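Local coordinates for inactive dihydroorotase-like domain (Chaetomium thermophilum, PDB 5NNL), which is an inactive relative of the dihydroorotases, built on the distorted (beta/alpha)8 barrel of the amidohydrolase superfamily, at residues 29-34 with 68-73; 182-187 with 205-210. All blocks are in the same frame, centred on the assembly; numbering follows the deposited sequence. Where two conformers were deposited one is given.

Interaction 1: residues 29-34 with 68-73; sequences RVTQAS and RGVYCD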
loop_
_atom_site.group_PDB
_atom_site.type_symbol
_atom_site.label_atom_id
_atom_site.label_comp_id
_atom_site.label_asym_id
_atom_site.label_seq_id
_atom_site.Cartn_x
_atom_site.Cartn_y
_atom_site.Cartn_z
ATOM N N ARG A 29 -5.678 14.520 4.691
ATOM C CA ARG A 29 -6.109 14.610 3.301
ATOM C C ARG A 29 -5.998 13.262 2.599
ATOM O O ARG A 29 -6.836 12.925 1.754
ATOM C CB ARG A 29 -5.302 15.672 2.558
ATOM C CG ARG A 29 -5.648 15.749 1.082
ATOM C CD ARG A 29 -5.539 17.161 0.544
ATOM N NE ARG A 29 -5.464 17.175 -0.914
ATOM C CZ ARG A 29 -5.060 18.216 -1.635
ATOM N NH1 ARG A 29 -4.682 19.339 -1.038
ATOM N NH2 ARG A 29 -5.026 18.133 -2.958
ATOM N N VAL A 30 -4.975 12.472 2.935
ATOM C CA VAL A 30 -4.847 11.146 2.336
ATOM C C VAL A 30 -6.030 10.273 2.731
ATOM O O VAL A 30 -6.539 9.491 1.920
ATOM C CB VAL A 30 -3.504 10.501 2.732
ATOM C CG1 VAL A 30 -3.466 9.018 2.350
ATOM C CG2 VAL A 30 -2.365 11.234 2.058
ATOM N N THR A 31 -6.490 10.387 3.980
ATOM C CA THR A 31 -7.659 9.619 4.396
ATOM C C THR A 31 -8.922 10.101 3.693
ATOM O O THR A 31 -9.856 9.315 3.504
ATOM C CB THR A 31 -7.839 9.688 5.915
ATOM O OG1 THR A 31 -8.104 11.038 6.320
ATOM C CG2 THR A 31 -6.601 9.170 6.622
ATOM N N GLN A 32 -8.972 11.377 3.299
ATOM C CA GLN A 32 -10.107 11.880 2.527
ATOM C C GLN A 32 -10.163 11.218 1.159
ATOM O O GLN A 32 -11.182 10.633 0.775
ATOM C CB GLN A 32 -10.014 13.399 2.352
ATOM C CG GLN A 32 -10.097 14.216 3.623
ATOM C CD GLN A 32 -9.941 15.708 3.357
ATOM O OE1 GLN A 32 -10.160 16.178 2.238
ATOM N NE2 GLN A 32 -9.564 16.459 4.387
ATOM N N ALA A 33 -9.075 11.330 0.398
ATOM C CA ALA A 33 -9.028 10.730 -0.928
ATOM C C ALA A 33 -9.166 9.215 -0.858
ATOM O O ALA A 33 -9.687 8.597 -1.793
ATOM C CB ALA A 33 -7.726 11.117 -1.631
ATOM N N SER A 34 -8.709 8.600 0.236
ATOM C CA SER A 34 -8.849 7.155 0.382
ATOM C C SER A 34 -10.314 6.751 0.502
ATOM O O SER A 34 -10.797 5.901 -0.255
ATOM C CB SER A 34 -8.054 6.670 1.593
ATOM O OG SER A 34 -6.660 6.740 1.351
ATOM N N ARG A 68 -6.368 15.826 14.525
ATOM C CA ARG A 68 -7.317 16.710 13.852
ATOM C C ARG A 68 -8.434 15.957 13.137
ATOM O O ARG A 68 -9.279 16.609 12.511
ATOM C CB ARG A 68 -6.596 17.618 12.847
ATOM C CG ARG A 68 -5.384 16.994 12.170
ATOM C CD ARG A 68 -5.297 17.314 10.683
ATOM N NE ARG A 68 -5.004 18.712 10.378
ATOM C CZ ARG A 68 -3.855 19.322 10.654
ATOM N NH1 ARG A 68 -2.874 18.676 11.275
ATOM N NH2 ARG A 68 -3.688 20.592 10.316
ATOM N N GLY A 69 -8.462 14.625 13.201
ATOM C CA GLY A 69 -9.547 13.856 12.620
ATOM C C GLY A 69 -9.211 13.238 11.278
ATOM O O GLY A 69 -8.659 13.907 10.398
ATOM N N VAL A 70 -9.546 11.960 11.108
ATOM C CA VAL A 70 -9.326 11.253 9.854
ATOM C C VAL A 70 -10.662 10.723 9.349
ATOM O O VAL A 70 -11.629 10.578 10.102
ATOM C CB VAL A 70 -8.306 10.106 9.993
ATOM C CG1 VAL A 70 -6.904 10.664 10.075
ATOM C CG2 VAL A 70 -8.620 9.241 11.207
ATOM N N TYR A 71 -10.698 10.427 8.052
ATOM C CA TYR A 71 -11.930 10.052 7.374
ATOM C C TYR A 71 -11.964 8.590 6.958
ATOM O O TYR A 71 -12.935 8.161 6.327
ATOM C CB TYR A 71 -12.140 10.959 6.161
ATOM C CG TYR A 71 -12.354 12.393 6.577
ATOM C CD1 TYR A 71 -13.595 12.823 7.042
ATOM C CD2 TYR A 71 -11.313 13.309 6.542
ATOM C CE1 TYR A 71 -13.796 14.132 7.438
ATOM C CE2 TYR A 71 -11.504 14.622 6.935
ATOM C CZ TYR A 71 -12.748 15.026 7.386
ATOM O OH TYR A 71 -12.953 16.329 7.778
ATOM N N CYS A 72 -10.929 7.823 7.288
ATOM C CA CYS A 72 -10.966 6.373 7.232
ATOM C C CYS A 72 -10.165 5.859 8.421
ATOM O O CYS A 72 -9.480 6.625 9.103
ATOM C CB CYS A 72 -10.418 5.841 5.897
ATOM S SG CYS A 72 -8.660 6.147 5.613
ATOM N N ASP A 73 -10.271 4.561 8.688
ATOM C CA ASP A 73 -9.440 3.955 9.718
ATOM C C ASP A 73 -8.036 3.708 9.173
ATOM O O ASP A 73 -7.819 3.620 7.960
ATOM C CB ASP A 73 -10.059 2.649 10.214
ATOM C CG ASP A 73 -11.387 2.863 10.913
ATOM O OD1 ASP A 73 -11.654 4.007 11.340
ATOM O OD2 ASP A 73 -12.162 1.891 11.035
#
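T31 projects from its helix over V70, Y71 and C72, and its methyl and hydroxyl branches divide the apolar and polar contacts between them. The methyl branch CG2 lies 3.8 Å from V70 CG1, the two side chains crossing at about a right angle, and it rests against C72 SG as well. Its CB touches C72 SG at 3.6 Å. The hydroxyl is turned between the backbone N and carbonyl carbon of T31 (chi1 64°), where OG1 receives the amide N-H of Y71 at 3.2 Å and a nearly straight 167°. The same oxygen is hydrogen-bonded to Q28 O one helical turn back, so a buried hydroxyl has two partners and ties the helix to the incoming chain. Threonine suits this place because it pairs such a polar atom with a methyl for the apolar side.

In the barrel, helix 26-37 packs on strand 39-44 through V30 and S34, both touching I42, while residues 68-73 form the connection from helix 56-64 into strand 73-79. C72 is wedged where the helix, this connection and strand 39-44 converge: its small, polarisable sulfur fits beside T31, with SG 4.1 Å from S34 CB. S34 turns its own hydroxyl back onto the helix, OG lying 2.8 Å from V30 O, an oxygen that S34 N approaches from the other face of its plane.

Q32 runs alongside Y71, pointing the same way, and its CG comes within 3.3 Å of Y71 CD2. The extended chain carries NE2 to 3.7 Å from Y71 CE2, with the amide turned 87° to the ring. F326 meets that ring edge-to-face, and P331 also touches Y71. Just upstream, G69 O accepts a hydrogen bond from Q28 NE2, a second tie from the same helix to the connection.

Interaction 2: residues 182-187 with 205-210; sequences YSLFLS and ALWEHL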
loop_
_atom_site.group_PDB
_atom_site.type_symbol
_atom_site.label_atom_id
_atom_site.label_comp_id
_atom_site.label_asym_id
_atom_site.label_seq_id
_atom_site.Cartn_x
_atom_site.Cartn_y
_atom_site.Cartn_z
ATOM N N TYR A 182 -0.022 0.616 -10.316
ATOM C CA TYR A 182 0.602 1.247 -11.476
ATOM C C TYR A 182 1.584 0.311 -12.170
ATOM O O TYR A 182 1.751 0.388 -13.392
ATOM C CB TYR A 182 1.330 2.529 -11.066
ATOM C CG TYR A 182 0.494 3.794 -11.062
ATOM C CD1 TYR A 182 -0.890 3.755 -11.204
ATOM C CD2 TYR A 182 1.100 5.036 -10.921
ATOM C CE1 TYR A 182 -1.638 4.921 -11.198
ATOM C CE2 TYR A 182 0.364 6.199 -10.916
ATOM C CZ TYR A 182 -1.000 6.140 -11.053
ATOM O OH TYR A 182 -1.716 7.315 -11.042
ATOM N N SER A 183 2.246 -0.566 -11.411
ATOM C CA SER A 183 3.223 -1.473 -12.006
ATOM C C SER A 183 2.608 -2.344 -13.095
ATOM O O SER A 183 3.309 -2.753 -14.027
ATOM C CB SER A 183 3.845 -2.362 -10.930
ATOM O OG SER A 183 4.633 -1.613 -10.024
ATOM N N LEU A 184 1.314 -2.655 -12.991
ATOM C CA LEU A 184 0.674 -3.521 -13.974
ATOM C C LEU A 184 0.274 -2.787 -15.245
ATOM O O LEU A 184 -0.005 -3.442 -16.256
ATOM C CB LEU A 184 -0.563 -4.187 -13.366
ATOM C CG LEU A 184 -0.346 -5.224 -12.259
ATOM C CD1 LEU A 184 -1.665 -5.878 -11.886
ATOM C CD2 LEU A 184 0.669 -6.288 -12.663
ATOM N N PHE A 185 0.248 -1.454 -15.227
ATOM C CA PHE A 185 -0.246 -0.674 -16.354
ATOM C C PHE A 185 0.742 0.374 -16.848
ATOM O O PHE A 185 0.413 1.120 -17.778
ATOM C CB PHE A 185 -1.569 -0.001 -15.975
ATOM C CG PHE A 185 -2.601 -0.961 -15.478
ATOM C CD1 PHE A 185 -3.387 -1.667 -16.368
ATOM C CD2 PHE A 185 -2.779 -1.166 -14.118
ATOM C CE1 PHE A 185 -4.330 -2.557 -15.918
ATOM C CE2 PHE A 185 -3.728 -2.056 -13.658
ATOM C CZ PHE A 185 -4.504 -2.754 -14.560
ATOM N N LEU A 186 1.937 0.451 -16.259
ATOM C CA LEU A 186 3.006 1.328 -16.720
ATOM C C LEU A 186 4.315 0.555 -16.698
ATOM O O LEU A 186 4.590 -0.175 -15.742
ATOM C CB LEU A 186 3.147 2.581 -15.845
ATOM C CG LEU A 186 1.952 3.527 -15.771
ATOM C CD1 LEU A 186 2.156 4.513 -14.639
ATOM C CD2 LEU A 186 1.751 4.261 -17.084
ATOM N N SER A 187 5.123 0.731 -17.747
ATOM C CA SER A 187 6.401 0.039 -17.874
ATOM C C SER A 187 7.443 1.011 -18.421
ATOM O O SER A 187 7.150 2.174 -18.713
ATOM C CB SER A 187 6.275 -1.193 -18.778
ATOM O OG SER A 187 6.218 -0.823 -20.145
ATOM N N ALA A 205 5.695 -10.852 -16.690
ATOM C CA ALA A 205 5.892 -11.855 -15.655
ATOM C C ALA A 205 4.947 -11.627 -14.481
ATOM O O ALA A 205 4.478 -12.590 -13.864
ATOM C CB ALA A 205 7.347 -11.846 -15.187
ATOM N N LEU A 206 4.637 -10.366 -14.174
ATOM C CA LEU A 206 3.704 -10.072 -13.091
ATOM C C LEU A 206 2.292 -10.533 -13.443
ATOM O O LEU A 206 1.609 -11.160 -12.624
ATOM C CB LEU A 206 3.716 -8.575 -12.779
ATOM C CG LEU A 206 5.026 -7.982 -12.247
ATOM C CD1 LEU A 206 4.874 -6.485 -12.044
ATOM C CD2 LEU A 206 5.457 -8.654 -10.950
ATOM N N TRP A 207 1.836 -10.223 -14.657
ATOM C CA TRP A 207 0.512 -10.664 -15.086
ATOM C C TRP A 207 0.404 -12.181 -15.105
ATOM O O TRP A 207 -0.676 -12.730 -14.853
ATOM C CB TRP A 207 0.192 -10.087 -16.463
ATOM C CG TRP A 207 -0.289 -8.673 -16.390
ATOM C CD1 TRP A 207 0.447 -7.540 -16.589
ATOM C CD2 TRP A 207 -1.617 -8.241 -16.079
ATOM N NE1 TRP A 207 -0.346 -6.427 -16.422
ATOM C CE2 TRP A 207 -1.617 -6.831 -16.108
ATOM C CE3 TRP A 207 -2.806 -8.910 -15.782
ATOM C CZ2 TRP A 207 -2.764 -6.079 -15.850
ATOM C CZ3 TRP A 207 -3.942 -8.164 -15.525
ATOM C CH2 TRP A 207 -3.913 -6.763 -15.562
ATOM N N GLU A 208 1.505 -12.876 -15.379
ATOM C CA GLU A 208 1.500 -14.332 -15.419
ATOM C C GLU A 208 1.660 -14.968 -14.047
ATOM O O GLU A 208 1.620 -16.199 -13.951
ATOM C CB GLU A 208 2.611 -14.827 -16.343
ATOM C CG GLU A 208 2.393 -14.472 -17.800
ATOM C CD GLU A 208 3.561 -14.883 -18.666
ATOM O OE1 GLU A 208 4.553 -15.396 -18.106
ATOM O OE2 GLU A 208 3.487 -14.694 -19.898
ATOM N N HIS A 209 1.851 -14.172 -12.992
ATOM C CA HIS A 209 1.964 -14.699 -11.635
ATOM C C HIS A 209 0.880 -14.157 -10.709
ATOM O O HIS A 209 1.060 -14.151 -9.488
ATOM C CB HIS A 209 3.348 -14.397 -11.059
ATOM C CG HIS A 209 4.437 -15.240 -11.642
ATOM N ND1 HIS A 209 5.003 -14.978 -12.870
ATOM C CD2 HIS A 209 5.051 -16.353 -11.174
ATOM C CE1 HIS A 209 5.927 -15.887 -13.130
ATOM N NE2 HIS A 209 5.974 -16.733 -12.116
ATOM N N LEU A 210 -0.242 -13.706 -11.259
ATOM C CA LEU A 210 -1.328 -13.200 -10.426
ATOM C C LEU A 210 -1.733 -14.145 -9.298
ATOM O O LEU A 210 -2.043 -13.651 -8.204
ATOM C CB LEU A 210 -2.541 -12.868 -11.308
ATOM C CG LEU A 210 -2.362 -11.673 -12.244
ATOM C CD1 LEU A 210 -3.563 -11.544 -13.175
ATOM C CD2 LEU A 210 -2.160 -10.392 -11.472
#
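L184 reaches across to W207 with successive atoms of its side chain. CB lies 3.8 Å from both NE1 and CZ2 of the W207 indole. Beyond CG the branches part: CD1 stays near the benzo side, 4.1 Å from W207 CZ2, whereas CD2 sits over the pyrrole face in a CH-pi contact, 18° off the ring normal, and also meets L206 CB at 3.8 Å. Leucine suits the place because its forked end can lie over the indole and still touch the neighbouring L206.

The indole is also gripped in its own plane. W207 NE1 donates to L184 O at 3.0 Å, on a carbonyl lone pair and with an N-H...O angle of 159°, which satisfies the polar atom of an otherwise apolar ring and fixes its rotation. Farther round the rim, the six-membered ring turns its edge toward the face of F185, an offset T-shaped pair with planes at 83°. R254 adds a cation-pi contact to W207.

Helix 181-185, directly after strand 175-180, is thereby joined to helix 200-207; S183 and L186 also pack on helix 221-228, while A205 and H209 rest on helix 159-170.

How the interactions relate
Interactions 1 and 2 lie on opposite sides of the chain's centre, their centres about 29 Å apart, and they share no helix or strand. Both are buried contacts with no fully exposed residue among those that touch. Interaction 1 joins a helix to the chain entering a barrel strand, whereas interaction 2 brings a short, weakly bonded helix against helix 200-207. Their chemistry differs accordingly. In 29-34 with 68-73 a helix side chain accepts a backbone N-H from irregular chain, amid aliphatic and sulfur contacts and a glutamine lying along a tyrosine ring; in 182-187 with 205-210 an aromatic side chain donates to a backbone carbonyl, and leucine packing over the indole, with a smaller edge-to-face ring pair, makes up the rest.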